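Dephospho-CoA kinase (PDB 2IF2) probably catalyses the last step of coenzyme A biosynthesis, using ATP to phosphorylate the 3'-hydroxyl group of dephospho-CoA. Local coordinates at residues 29-34 with 110-115. Residues are numbered along the deposited sequence; the frame is centred on the assembly and turned at random.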
loop_
_atom_site.group_PDB
_atom_site.type_symbol
_atom_site.label_atom_id
_atom_site.label_comp_id
_atom_site.label_asym_id
_atom_site.label_seq_id
_atom_site.Cartn_x
_atom_site.Cartn_y
_atom_site.Cartn_z
ATOM N N LEU A 29 2.744 -3.682 8.195
ATOM C CA LEU A 29 2.923 -4.567 7.031
ATOM C C LEU A 29 2.586 -3.846 5.728
ATOM O O LEU A 29 1.418 -3.521 5.460
ATOM C CB LEU A 29 2.034 -5.823 7.138
ATOM C CG LEU A 29 1.773 -6.688 5.887
ATOM C CD1 LEU A 29 3.071 -7.234 5.329
ATOM C CD2 LEU A 29 0.844 -7.827 6.250
ATOM N N ASP A 30 3.625 -3.615 4.927
ATOM C CA ASP A 30 3.514 -2.956 3.626
ATOM C C ASP A 30 2.791 -3.907 2.672
ATOM O O ASP A 30 3.376 -4.866 2.167
ATOM C CB ASP A 30 4.911 -2.656 3.083
ATOM C CG ASP A 30 4.885 -1.839 1.816
ATOM O OD1 ASP A 30 3.955 -1.998 0.993
ATOM O OD2 ASP A 30 5.819 -1.036 1.633
ATOM N N ALA A 31 1.514 -3.635 2.439
ATOM C CA ALA A 31 0.700 -4.458 1.557
ATOM C C ALA A 31 1.229 -4.456 0.124
ATOM O O ALA A 31 1.419 -5.508 -0.479
ATOM C CB ALA A 31 -0.734 -3.964 1.586
ATOM N N ASP A 32 1.467 -3.263 -0.409
ATOM C CA ASP A 32 1.963 -3.112 -1.767
ATOM C C ASP A 32 3.266 -3.881 -1.972
ATOM O O ASP A 32 3.404 -4.646 -2.935
ATOM C CB ASP A 32 2.176 -1.631 -2.088
ATOM C CG ASP A 32 0.922 -0.796 -1.854
ATOM O OD1 ASP A 32 -0.162 -1.182 -2.341
ATOM O OD2 ASP A 32 1.020 0.257 -1.190
ATOM N N LYS A 33 4.219 -3.674 -1.062
ATOM C CA LYS A 33 5.523 -4.343 -1.113
ATOM C C LYS A 33 5.316 -5.850 -1.188
ATOM O O LYS A 33 5.918 -6.525 -2.016
ATOM C CB LYS A 33 6.343 -3.997 0.140
ATOM C CG LYS A 33 7.838 -4.304 0.043
ATOM C CD LYS A 33 8.603 -3.737 1.250
ATOM C CE LYS A 33 10.117 -3.661 1.011
ATOM N NZ LYS A 33 10.758 -4.975 0.722
ATOM N N LEU A 34 4.452 -6.368 -0.323
ATOM C CA LEU A 34 4.178 -7.795 -0.291
ATOM C C LEU A 34 3.617 -8.269 -1.617
ATOM O O LEU A 34 4.110 -9.234 -2.195
ATOM C CB LEU A 34 3.191 -8.126 0.838
ATOM C CG LEU A 34 2.797 -9.591 1.082
ATOM C CD1 LEU A 34 4.028 -10.434 1.381
ATOM C CD2 LEU A 34 1.809 -9.667 2.235
ATOM N N LEU A 110 -1.455 -1.629 8.452
ATOM C CA LEU A 110 -1.277 -2.109 7.086
ATOM C C LEU A 110 -1.244 -0.928 6.117
ATOM O O LEU A 110 -2.221 -0.199 5.987
ATOM C CB LEU A 110 -2.417 -3.070 6.725
ATOM C CG LEU A 110 -2.437 -3.637 5.306
ATOM C CD1 LEU A 110 -2.776 -5.110 5.336
ATOM C CD2 LEU A 110 -3.437 -2.868 4.475
ATOM N N GLU A 111 -0.114 -0.731 5.448
ATOM C CA GLU A 111 0.005 0.370 4.505
ATOM C C GLU A 111 -0.053 -0.132 3.071
ATOM O O GLU A 111 0.744 -0.980 2.671
ATOM C CB GLU A 111 1.311 1.121 4.717
ATOM C CG GLU A 111 2.523 0.246 4.551
ATOM C CD GLU A 111 3.761 1.033 4.198
ATOM O OE1 GLU A 111 4.868 0.456 4.317
ATOM O OE2 GLU A 111 3.631 2.217 3.793
ATOM N N ALA A 112 -0.999 0.412 2.305
ATOM C CA ALA A 112 -1.203 0.036 0.912
ATOM C C ALA A 112 -1.380 1.263 0.033
ATOM O O ALA A 112 -1.328 1.168 -1.192
ATOM C CB ALA A 112 -2.421 -0.863 0.793
ATOM N N SER A 113 -1.599 2.413 0.661
ATOM C CA SER A 113 -1.774 3.667 -0.065
ATOM C C SER A 113 -2.981 3.637 -0.996
ATOM O O SER A 113 -3.264 4.622 -1.682
ATOM C CB SER A 113 -0.536 3.986 -0.896
ATOM O OG SER A 113 -0.525 3.232 -2.084
ATOM N N LEU A 114 -3.681 2.505 -1.026
ATOM C CA LEU A 114 -4.869 2.336 -1.861
ATOM C C LEU A 114 -5.983 1.628 -1.080
ATOM O O LEU A 114 -6.546 0.650 -1.557
ATOM C CB LEU A 114 -4.520 1.533 -3.124
ATOM C CG LEU A 114 -3.654 2.241 -4.181
ATOM C CD1 LEU A 114 -3.092 1.245 -5.199
ATOM C CD2 LEU A 114 -4.488 3.302 -4.875
ATOM N N LEU A 115 -6.287 2.129 0.120
ATOM C CA LEU A 115 -7.340 1.562 0.965
ATOM C C LEU A 115 -8.590 2.424 0.836
ATOM O O LEU A 115 -9.663 2.071 1.328
ATOM C CB LEU A 115 -6.913 1.524 2.441
ATOM C CG LEU A 115 -5.766 0.621 2.901
ATOM C CD1 LEU A 115 -6.038 -0.821 2.512
ATOM C CD2 LEU A 115 -4.484 1.106 2.275
#
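Glu-111 joins two backbone bonds of a parallel ladder to strand 27-30: its N-H gives to Leu-29 O (3.2 Å), and its carbonyl O receives the N-H of Ala-31 (2.8 Å), the residue that opens helix 31-36. Beyond these bonds the two segments meet through small groups, Ala-31 CB lying 3.6 Å from Ala-112 CB and also touching the branch of Leu-110; methyl groups suit a place where a helix start passes close to the neighbouring strand's end. On the face carrying Asp-30 and Glu-111, the two acids meet with their carboxylate planes turned 50° apart, and Asp-30 OD2 stands 3.2 Å from Glu-111 OE1. The strands are neighbours in the parallel sheet of a P-loop kinase, 27-30 at its edge and 108-111 next to the strand that leads into the Walker A loop. Glu-111 packs on Lys-14 and Ala-18 of helix 14-23, near a bound sulfate, and Ser-113 also touches Lys-14, predicted to bind ATP. Asp-30 is the N-cap of helix 31-36, a place that suits a short carboxylate able to bend back to an amide of the first turn: with CG anti to the backbone N (chi1 -174°), OD1 accepts Lys-33 N at 2.7 Å, nearly straight at 172° though from above the carboxylate plane. An alanine here is likely to leave the Lys-33 amide without its cap and the first turn less firmly fixed. On the opposite face, Leu-29 and Leu-110 both rest on Ile-95, leucine side chains filling the layer between sheet and helix 95-101.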